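Local coordinates for protein ubiquitin-conjugating enzyme E2, putative (Plasmodium falciparum, PDB 2Q0V) that is probably a ubiquitin-conjugating enzyme variant (UEV) of the E2 family, taking part in the transfer of ubiquitin to proteins, at residues C59-Q64 with Q134-S139; R72-T77 with T95-S100; V91-K96 with G106-N111. One frame throughout, in Å; residues are numbered along the deposited sequence.

Contact 1 (C59-Q64 with Q134-S139)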
loop_
_atom_site.group_PDB
_atom_site.type_symbol
_atom_site.label_atom_id
_atom_site.label_comp_id
_atom_site.label_asym_id
_atom_site.label_seq_id
_atom_site.Cartn_x
_atom_site.Cartn_y
_atom_site.Cartn_z
ATOM N N CYS A 59 -4.529 -5.274 -1.779
ATOM C CA CYS A 59 -3.298 -5.430 -1.006
ATOM C C CYS A 59 -3.528 -6.016 0.387
ATOM O O CYS A 59 -4.592 -5.846 0.981
ATOM C CB CYS A 59 -2.596 -4.084 -0.887
ATOM S SG CYS A 59 -2.329 -3.259 -2.477
ATOM N N THR A 60 -2.515 -6.699 0.900
ATOM C CA THR A 60 -2.522 -7.242 2.252
ATOM C C THR A 60 -1.241 -6.849 3.000
ATOM O O THR A 60 -0.125 -6.946 2.448
ATOM C CB THR A 60 -2.648 -8.773 2.227
ATOM O OG1 THR A 60 -3.851 -9.146 1.543
ATOM C CG2 THR A 60 -2.722 -9.331 3.613
ATOM N N ILE A 61 -1.428 -6.411 4.247
ATOM C CA ILE A 61 -0.363 -6.171 5.209
ATOM C C ILE A 61 -0.543 -7.127 6.421
ATOM O O ILE A 61 -1.586 -7.112 7.096
ATOM C CB ILE A 61 -0.399 -4.702 5.729
ATOM C CG1 ILE A 61 0.087 -3.723 4.665
ATOM C CG2 ILE A 61 0.472 -4.515 6.957
ATOM C CD1 ILE A 61 -0.151 -2.259 5.083
ATOM N N PHE A 62 0.477 -7.938 6.692
ATOM C CA PHE A 62 0.601 -8.604 7.990
ATOM C C PHE A 62 1.022 -7.627 9.101
ATOM O O PHE A 62 1.965 -6.843 8.942
ATOM C CB PHE A 62 1.578 -9.758 7.886
ATOM C CG PHE A 62 1.754 -10.543 9.162
ATOM C CD1 PHE A 62 3.034 -10.822 9.648
ATOM C CD2 PHE A 62 0.648 -11.028 9.876
ATOM C CE1 PHE A 62 3.214 -11.573 10.855
ATOM C CE2 PHE A 62 0.814 -11.767 11.057
ATOM C CZ PHE A 62 2.101 -12.042 11.550
ATOM N N GLY A 63 0.291 -7.655 10.209
ATOM C CA GLY A 63 0.640 -6.885 11.396
ATOM C C GLY A 63 2.041 -7.159 11.896
ATOM O O GLY A 63 2.619 -8.216 11.675
ATOM N N GLN A 64 2.603 -6.185 12.578
ATOM C CA GLN A 64 3.989 -6.262 13.000
ATOM C C GLN A 64 4.122 -7.061 14.347
ATOM O O GLN A 64 3.432 -6.744 15.337
ATOM C CB GLN A 64 4.514 -4.810 13.061
ATOM C CG GLN A 64 5.996 -4.565 12.927
ATOM C CD GLN A 64 6.692 -5.123 11.704
ATOM O OE1 GLN A 64 6.786 -4.468 10.663
ATOM N NE2 GLN A 64 7.311 -6.274 11.870
ATOM N N GLN A 134 6.018 -0.483 8.631
ATOM C CA GLN A 134 7.020 0.132 9.507
ATOM C C GLN A 134 6.437 1.136 10.462
ATOM O O GLN A 134 6.886 1.248 11.594
ATOM C CB GLN A 134 8.152 0.732 8.690
ATOM C CG GLN A 134 8.988 -0.401 8.039
ATOM C CD GLN A 134 10.080 -0.934 8.965
ATOM O OE1 GLN A 134 10.650 -0.192 9.781
ATOM N NE2 GLN A 134 10.392 -2.191 8.826
ATOM N N GLU A 135 5.416 1.850 10.001
ATOM C CA GLU A 135 4.648 2.734 10.851
ATOM C C GLU A 135 4.046 2.054 12.076
ATOM O O GLU A 135 3.812 2.723 13.072
ATOM C CB GLU A 135 3.514 3.380 10.056
ATOM C CG GLU A 135 3.972 4.545 9.217
ATOM C CD GLU A 135 4.706 5.599 10.011
ATOM O OE1 GLU A 135 4.046 6.307 10.824
ATOM O OE2 GLU A 135 5.943 5.727 9.809
ATOM N N MET A 136 3.763 0.753 11.974
ATOM C CA MET A 136 3.188 -0.021 13.063
ATOM C C MET A 136 4.171 -0.158 14.211
ATOM O O MET A 136 3.750 -0.295 15.355
ATOM C CB MET A 136 2.794 -1.415 12.595
ATOM C CG MET A 136 1.563 -1.478 11.755
ATOM S SD MET A 136 1.558 -3.089 11.021
ATOM C CE MET A 136 -0.110 -3.008 10.322
ATOM N N LEU A 137 5.471 -0.114 13.886
ATOM C CA LEU A 137 6.557 -0.178 14.874
ATOM C C LEU A 137 6.784 1.117 15.622
ATOM O O LEU A 137 7.515 1.129 16.608
ATOM C CB LEU A 137 7.885 -0.601 14.240
ATOM C CG LEU A 137 7.983 -2.019 13.703
ATOM C CD1 LEU A 137 9.316 -2.192 13.042
ATOM C CD2 LEU A 137 7.757 -3.061 14.796
ATOM N N SER A 138 6.180 2.213 15.193
ATOM C CA SER A 138 6.510 3.483 15.847
ATOM C C SER A 138 5.808 3.576 17.189
ATOM O O SER A 138 4.855 2.833 17.427
ATOM C CB SER A 138 6.168 4.683 14.969
ATOM O OG SER A 138 4.787 4.925 15.011
ATOM N N SER A 139 6.254 4.510 18.038
ATOM C CA SER A 139 5.770 4.627 19.411
ATOM C C SER A 139 4.426 5.351 19.507
ATOM O O SER A 139 3.679 5.190 20.496
ATOM C CB SER A 139 6.828 5.297 20.303
ATOM O OG SER A 139 7.939 4.409 20.491
#
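Just beyond the place where Met136 meets Gly63 and Gln64, the carbonyl oxygen of Glu135 is gripped from the same face of its plane by two donors of one residue: the hydroxyl Ser138 OG reaches Glu135 O at 3.1 Å and the amide Ser138 N reaches Glu135 O at 3.2 Å. Asn141 ND2 is a further donor to this oxygen. The backbone bond closes a type I turn from Glu135 to Ser138, which holds Met136 and Leu137 at its two central positions and directs the first of them at segment 59-64. Met136 does most of the reaching. Its CG lies beside the backbone N (chi1 -75°) and the chain runs extended from there, so that Met136 CE arrives at the branch methyl Ile61 CG2, 3.7 Å away, the two side chains crossing obliquely. Nearer its root, Met136 SD passes the chain just after the strand, 3.6 Å from Gln64 N and 3.9 Å from Gly63 CA; Met136 CB also lies 3.8 Å from Gln64 CB. No hydrogen bond spans the two segments, and the contact is mainly apolar. In the E2 fold, helix 125-135 packs against the antiparallel sheet, and here the chain around the C-terminal end of that helix meets the end of strand 56-62. Met136 also touches Tyr74 on the neighbouring strand 73-79, besides Phe69 and Met99 from loops. Ile61 is flanked by Leu132 and Arg133 of the helix, while Phe62 O accepts a hydrogen bond from Arg133 NH2, adding a polar link between strand and helix.

Contact 2 (R72-T77 with T95-S100); sequences RIYSLT and TKIEMS
One face of the Tyr74 ring carries Ile97 CD1, a CH-pi contact with CD1 4.0 Å from the ring centroid and 17° off the normal, displaced toward the rim. At the ring edge and in its plane sits a carbonyl oxygen, Lys96 O, 3.4 Å from Tyr74 CE2. Thr95 CG2 approaches obliquely, 3.7 Å from Tyr74 CD2. Ile97 crosses the tyrosine at about a right angle; with CG1 trans to its backbone N (chi1 -161°), it lays CG1 beside CE2 and CD1 above the ring. Two nearly straight hydrogen bonds, one to the side chain and one from the main chain of Thr95, tie it to Ser75: Ser75 N donates to Thr95 OG1 at 2.8 Å, and Thr95 N donates to Ser75 O at 3.2 Å. The hydroxyl thus stands in for a main-chain carbonyl where strand 90-93 of the four-stranded E2 sheet has ended, carrying its pairing with strand 73-79 into the loop. Ser75 O accepts a backbone bond from Asp94 as well, and the side chain Asp94 OD2 accepts a hydrogen bond from Thr77 OG1 farther along the strand. Tyr74 also touches Phe93 and Phe69, and the latter reaches Ile97 too.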
loop_
_atom_site.group_PDB
_atom_site.type_symbol
_atom_site.label_atom_id
_atom_site.label_comp_id
_atom_site.label_asym_id
_atom_site.label_seq_id
_atom_site.Cartn_x
_atom_site.Cartn_y
_atom_site.Cartn_z
ATOM N N ARG A 72 -2.455 -9.897 13.007
ATOM C CA ARG A 72 -3.618 -9.458 12.277
ATOM C C ARG A 72 -3.288 -9.238 10.800
ATOM O O ARG A 72 -2.148 -8.894 10.446
ATOM C CB ARG A 72 -4.171 -8.185 12.906
ATOM C CG ARG A 72 -4.499 -8.313 14.378
ATOM C CD ARG A 72 -5.315 -7.123 14.784
ATOM N NE ARG A 72 -5.790 -7.196 16.160
ATOM C CZ ARG A 72 -6.797 -6.473 16.630
ATOM N NH1 ARG A 72 -7.161 -6.615 17.891
ATOM N NH2 ARG A 72 -7.439 -5.617 15.842
ATOM N N ILE A 73 -4.296 -9.453 9.961
ATOM C CA ILE A 73 -4.218 -9.253 8.537
ATOM C C ILE A 73 -5.030 -8.021 8.210
ATOM O O ILE A 73 -6.188 -7.924 8.604
ATOM C CB ILE A 73 -4.813 -10.447 7.744
ATOM C CG1 ILE A 73 -4.226 -11.773 8.219
ATOM C CG2 ILE A 73 -4.605 -10.268 6.213
ATOM C CD1 ILE A 73 -2.703 -11.792 8.167
ATOM N N TYR A 74 -4.425 -7.081 7.488
ATOM C CA TYR A 74 -5.135 -5.876 7.075
ATOM C C TYR A 74 -5.272 -5.884 5.592
ATOM O O TYR A 74 -4.288 -6.103 4.889
ATOM C CB TYR A 74 -4.420 -4.615 7.559
ATOM C CG TYR A 74 -4.411 -4.525 9.064
ATOM C CD1 TYR A 74 -3.384 -5.099 9.794
ATOM C CD2 TYR A 74 -5.442 -3.891 9.748
ATOM C CE1 TYR A 74 -3.366 -5.052 11.155
ATOM C CE2 TYR A 74 -5.442 -3.846 11.139
ATOM C CZ TYR A 74 -4.390 -4.435 11.831
ATOM O OH TYR A 74 -4.344 -4.413 13.215
ATOM N N SER A 75 -6.506 -5.683 5.125
ATOM C CA SER A 75 -6.826 -5.549 3.704
ATOM C C SER A 75 -6.885 -4.073 3.295
ATOM O O SER A 75 -7.424 -3.229 4.031
ATOM C CB SER A 75 -8.177 -6.194 3.375
ATOM O OG SER A 75 -8.067 -7.604 3.279
ATOM N N LEU A 76 -6.332 -3.766 2.121
ATOM C CA LEU A 76 -6.366 -2.423 1.654
ATOM C C LEU A 76 -6.425 -2.305 0.150
ATOM O O LEU A 76 -6.271 -3.286 -0.557
ATOM C CB LEU A 76 -5.277 -1.555 2.299
ATOM C CG LEU A 76 -3.792 -1.791 2.505
ATOM C CD1 LEU A 76 -3.297 -0.544 3.199
ATOM C CD2 LEU A 76 -3.436 -3.034 3.324
ATOM N N THR A 77 -6.748 -1.103 -0.311
ATOM C CA THR A 77 -7.000 -0.835 -1.710
ATOM C C THR A 77 -6.110 0.333 -2.104
ATOM O O THR A 77 -6.116 1.364 -1.451
ATOM C CB THR A 77 -8.528 -0.525 -1.941
ATOM O OG1 THR A 77 -9.290 -1.690 -1.612
ATOM C CG2 THR A 77 -8.831 -0.154 -3.374
ATOM N N THR A 95 -9.825 -2.998 6.084
ATOM C CA THR A 95 -9.780 -3.462 7.467
ATOM C C THR A 95 -9.519 -2.285 8.392
ATOM O O THR A 95 -8.666 -1.411 8.102
ATOM C CB THR A 95 -8.694 -4.533 7.696
ATOM O OG1 THR A 95 -8.786 -5.540 6.689
ATOM C CG2 THR A 95 -8.863 -5.206 9.035
ATOM N N LYS A 96 -10.270 -2.265 9.498
ATOM C CA LYS A 96 -10.213 -1.198 10.472
ATOM C C LYS A 96 -8.883 -1.187 11.183
ATOM O O LYS A 96 -8.391 -2.225 11.613
ATOM C CB LYS A 96 -11.341 -1.323 11.489
ATOM C CG LYS A 96 -12.679 -0.815 10.974
ATOM C CD LYS A 96 -13.513 -0.167 12.082
ATOM C CE LYS A 96 -14.988 -0.107 11.679
ATOM N NZ LYS A 96 -15.684 1.157 12.142
ATOM N N ILE A 97 -8.321 0.006 11.327
ATOM C CA ILE A 97 -7.050 0.169 11.981
ATOM C C ILE A 97 -7.017 1.522 12.697
ATOM O O ILE A 97 -7.715 2.471 12.315
ATOM C CB ILE A 97 -5.883 -0.014 10.944
ATOM C CG1 ILE A 97 -4.547 -0.305 11.641
ATOM C CG2 ILE A 97 -5.829 1.141 9.932
ATOM C CD1 ILE A 97 -3.407 -0.567 10.680
ATOM N N GLU A 98 -6.241 1.598 13.763
ATOM C CA GLU A 98 -5.930 2.895 14.379
ATOM C C GLU A 98 -4.452 3.132 14.222
ATOM O O GLU A 98 -3.628 2.406 14.798
ATOM C CB GLU A 98 -6.351 2.950 15.854
ATOM C CG GLU A 98 -7.859 2.901 16.026
ATOM C CD GLU A 98 -8.529 4.254 15.853
ATOM O OE1 GLU A 98 -8.015 5.250 16.422
ATOM O OE2 GLU A 98 -9.568 4.322 15.157
ATOM N N MET A 99 -4.128 4.115 13.386
ATOM C CA MET A 99 -2.741 4.555 13.176
ATOM C C MET A 99 -2.738 6.055 12.983
ATOM O O MET A 99 -3.654 6.605 12.364
ATOM C CB MET A 99 -2.133 3.903 11.938
ATOM C CG MET A 99 -1.650 2.499 12.127
ATOM S SD MET A 99 -0.318 2.017 10.995
ATOM C CE MET A 99 -1.076 2.314 9.430
ATOM N N SER A 100 -1.701 6.728 13.466
ATOM C CA SER A 100 -1.630 8.188 13.301
ATOM C C SER A 100 -1.703 8.707 11.843
ATOM O O SER A 100 -2.047 9.865 11.627
ATOM C CB SER A 100 -0.430 8.769 14.053
ATOM O OG SER A 100 0.788 8.444 13.385
#

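Contact 3 (V91-K96 with G106-N111); sequences VKFDTK and GRVIKN
Val108, Lys92 and Gly106 have the most surface buried here, and each meets its partner in a different way. Val108 joins main chain and side chain: its N donates to Val91 O at 2.8 Å, almost linearly (176°), while its CG2 lies 3.5 Å from Val91 CG1, the two valines side by side and pointing the same way. A water adds a link between the same residues, accepting from Val91 N and donating to Val108 O. Gly106 supplies the second direct bond, its carbonyl oxygen taking Phe93 N at 2.7 Å. That oxygen also lies at the edge of the Phe93 ring, in its plane, and 3.3 Å from Lys92 CA in a CA-H...O contact. The backbone angles of Gly106 (phi 91°, psi 10°) fall in the left-handed region; they suit glycine, since a CB there would run into Phe93 O and the preceding carbonyl oxygen. Between the two bonds, Lys92 and Arg107 form a non-hydrogen-bonded antiparallel pair, a single bridge with CA atoms 4.0 Å apart. Their side chains run alongside each other in the same direction, CB to CB at 3.6 Å, and at their ends Lys92 NZ stands over one face of the Arg107 guanidinium, 3.1 Å from Arg107 NH2. Two donors of like charge meet there without a bond, so this end of the pair is probably unfavourable electrostatically. The bridge brings an irregular segment against 90-93, an edge strand of the sheet, on the side away from its neighbour 73-79. Val108 touches Leu116 of helix 114-117; Val91 packs on Ile128 and Leu132 of helix 125-135 and on Leu76 of strand 73-79, and Phe93 reaches Tyr74 and Leu76 of that same strand.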
loop_
_atom_site.group_PDB
_atom_site.type_symbol
_atom_site.label_atom_id
_atom_site.label_comp_id
_atom_site.label_asym_id
_atom_site.label_seq_id
_atom_site.Cartn_x
_atom_site.Cartn_y
_atom_site.Cartn_z
ATOM N N VAL A 91 -4.505 5.621 -0.954
ATOM C CA VAL A 91 -4.399 4.433 -0.136
ATOM C C VAL A 91 -5.521 4.446 0.891
ATOM O O VAL A 91 -5.705 5.431 1.610
ATOM C CB VAL A 91 -2.997 4.342 0.583
ATOM C CG1 VAL A 91 -2.834 3.006 1.321
ATOM C CG2 VAL A 91 -1.852 4.571 -0.398
ATOM N N LYS A 92 -6.273 3.349 0.953
ATOM C CA LYS A 92 -7.231 3.157 2.034
ATOM C C LYS A 92 -7.333 1.729 2.567
ATOM O O LYS A 92 -7.249 0.731 1.823
ATOM C CB LYS A 92 -8.621 3.739 1.711
ATOM C CG LYS A 92 -9.297 3.244 0.472
ATOM C CD LYS A 92 -10.331 4.285 -0.009
ATOM C CE LYS A 92 -9.653 5.558 -0.607
ATOM N NZ LYS A 92 -10.594 6.661 -1.106
ATOM N N PHE A 93 -7.483 1.659 3.881
ATOM C CA PHE A 93 -7.709 0.412 4.554
ATOM C C PHE A 93 -9.188 0.063 4.407
ATOM O O PHE A 93 -10.075 0.916 4.583
ATOM C CB PHE A 93 -7.355 0.538 6.033
ATOM C CG PHE A 93 -5.904 0.373 6.332
ATOM C CD1 PHE A 93 -5.042 1.451 6.253
ATOM C CD2 PHE A 93 -5.394 -0.879 6.702
ATOM C CE1 PHE A 93 -3.700 1.299 6.531
ATOM C CE2 PHE A 93 -4.046 -1.042 6.992
ATOM C CZ PHE A 93 -3.197 0.045 6.911
ATOM N N ASP A 94 -9.424 -1.192 4.049
ATOM C CA ASP A 94 -10.726 -1.803 4.116
ATOM C C ASP A 94 -10.887 -2.382 5.545
ATOM O O ASP A 94 -11.938 -2.236 6.150
ATOM C CB ASP A 94 -10.842 -2.887 3.032
ATOM C CG ASP A 94 -10.557 -2.343 1.607
ATOM O OD1 ASP A 94 -11.102 -1.278 1.209
ATOM O OD2 ASP A 94 -9.786 -2.989 0.857
ATOM N N THR A 95 -9.825 -2.998 6.084
ATOM C CA THR A 95 -9.780 -3.462 7.467
ATOM C C THR A 95 -9.519 -2.285 8.392
ATOM O O THR A 95 -8.666 -1.411 8.102
ATOM C CB THR A 95 -8.694 -4.533 7.696
ATOM O OG1 THR A 95 -8.786 -5.540 6.689
ATOM C CG2 THR A 95 -8.863 -5.206 9.035
ATOM N N LYS A 96 -10.270 -2.265 9.498
ATOM C CA LYS A 96 -10.213 -1.198 10.472
ATOM C C LYS A 96 -8.883 -1.187 11.183
ATOM O O LYS A 96 -8.391 -2.225 11.613
ATOM C CB LYS A 96 -11.341 -1.323 11.489
ATOM C CG LYS A 96 -12.679 -0.815 10.974
ATOM C CD LYS A 96 -13.513 -0.167 12.082
ATOM C CE LYS A 96 -14.988 -0.107 11.679
ATOM N NZ LYS A 96 -15.684 1.157 12.142
ATOM N N GLY A 106 -10.398 5.247 7.280
ATOM C CA GLY A 106 -9.388 4.271 6.886
ATOM C C GLY A 106 -8.524 4.752 5.746
ATOM O O GLY A 106 -7.762 3.974 5.170
ATOM N N ARG A 107 -8.632 6.025 5.381
ATOM C CA ARG A 107 -7.762 6.434 4.310
ATOM C C ARG A 107 -6.483 7.074 4.802
ATOM O O ARG A 107 -6.456 7.684 5.878
ATOM C CB ARG A 107 -8.469 7.019 3.063
ATOM C CG ARG A 107 -8.698 8.481 2.870
ATOM C CD ARG A 107 -8.982 8.683 1.338
ATOM N NE ARG A 107 -10.097 9.598 0.982
ATOM C CZ ARG A 107 -11.413 9.297 0.978
ATOM N NH1 ARG A 107 -12.301 10.226 0.619
ATOM N NH2 ARG A 107 -11.865 8.092 1.348
ATOM N N VAL A 108 -5.399 6.803 4.080
ATOM C CA VAL A 108 -4.098 7.258 4.519
ATOM C C VAL A 108 -3.993 8.773 4.360
ATOM O O VAL A 108 -4.353 9.338 3.320
ATOM C CB VAL A 108 -2.927 6.452 3.853
ATOM C CG1 VAL A 108 -1.555 7.013 4.247
ATOM C CG2 VAL A 108 -3.037 4.957 4.252
ATOM N N ILE A 109 -3.583 9.419 5.446
ATOM C CA ILE A 109 -3.377 10.847 5.478
ATOM C C ILE A 109 -1.983 11.099 4.908
ATOM O O ILE A 109 -0.976 10.846 5.558
ATOM C CB ILE A 109 -3.523 11.412 6.916
ATOM C CG1 ILE A 109 -4.824 10.927 7.559
ATOM C CG2 ILE A 109 -3.480 12.916 6.896
ATOM C CD1 ILE A 109 -4.833 11.032 9.097
ATOM N N LYS A 110 -1.964 11.571 3.665
ATOM C CA LYS A 110 -0.764 11.788 2.876
ATOM C C LYS A 110 0.338 12.529 3.648
ATOM O O LYS A 110 1.492 12.128 3.612
ATOM C CB LYS A 110 -1.156 12.507 1.576
ATOM C CG LYS A 110 -0.026 13.193 0.813
ATOM C CD LYS A 110 -0.540 14.205 -0.228
ATOM C CE LYS A 110 -1.160 13.475 -1.442
ATOM N NZ LYS A 110 -1.447 14.390 -2.613
ATOM N N ASN A 111 -0.033 13.568 4.389
ATOM C CA ASN A 111 0.941 14.403 5.083
ATOM C C ASN A 111 1.517 13.804 6.361
ATOM O O ASN A 111 2.497 14.324 6.920
ATOM C CB ASN A 111 0.367 15.800 5.342
ATOM C CG ASN A 111 0.233 16.621 4.068
ATOM O OD1 ASN A 111 1.095 16.561 3.179
ATOM N ND2 ASN A 111 -0.852 17.399 3.968
HETATM O O HOH W 1 -3.882 8.166 0.403
#

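Overall arrangement
The three contacts step across one antiparallel sheet of the E2 fold. Contact 1 uses strand 56-62, contact 2 strand 73-79 and contact 3 the edge strand 90-93, consecutive in both chain and sheet. Centres lie about 9 Å apart for contacts 1 and 2, about 8 Å for 2 and 3, and about 13 Å for 1 and 3. Contacts 2 and 3 share Thr95 and Lys96, and the chain between the two segments of contact 1 includes both of them. Ile61, Tyr74 and Phe93 show the continuity, since the backbones of the first two are bonded and Phe93 touches both. Thus the later loops and the end of helix 125-135 are joined to successive strands.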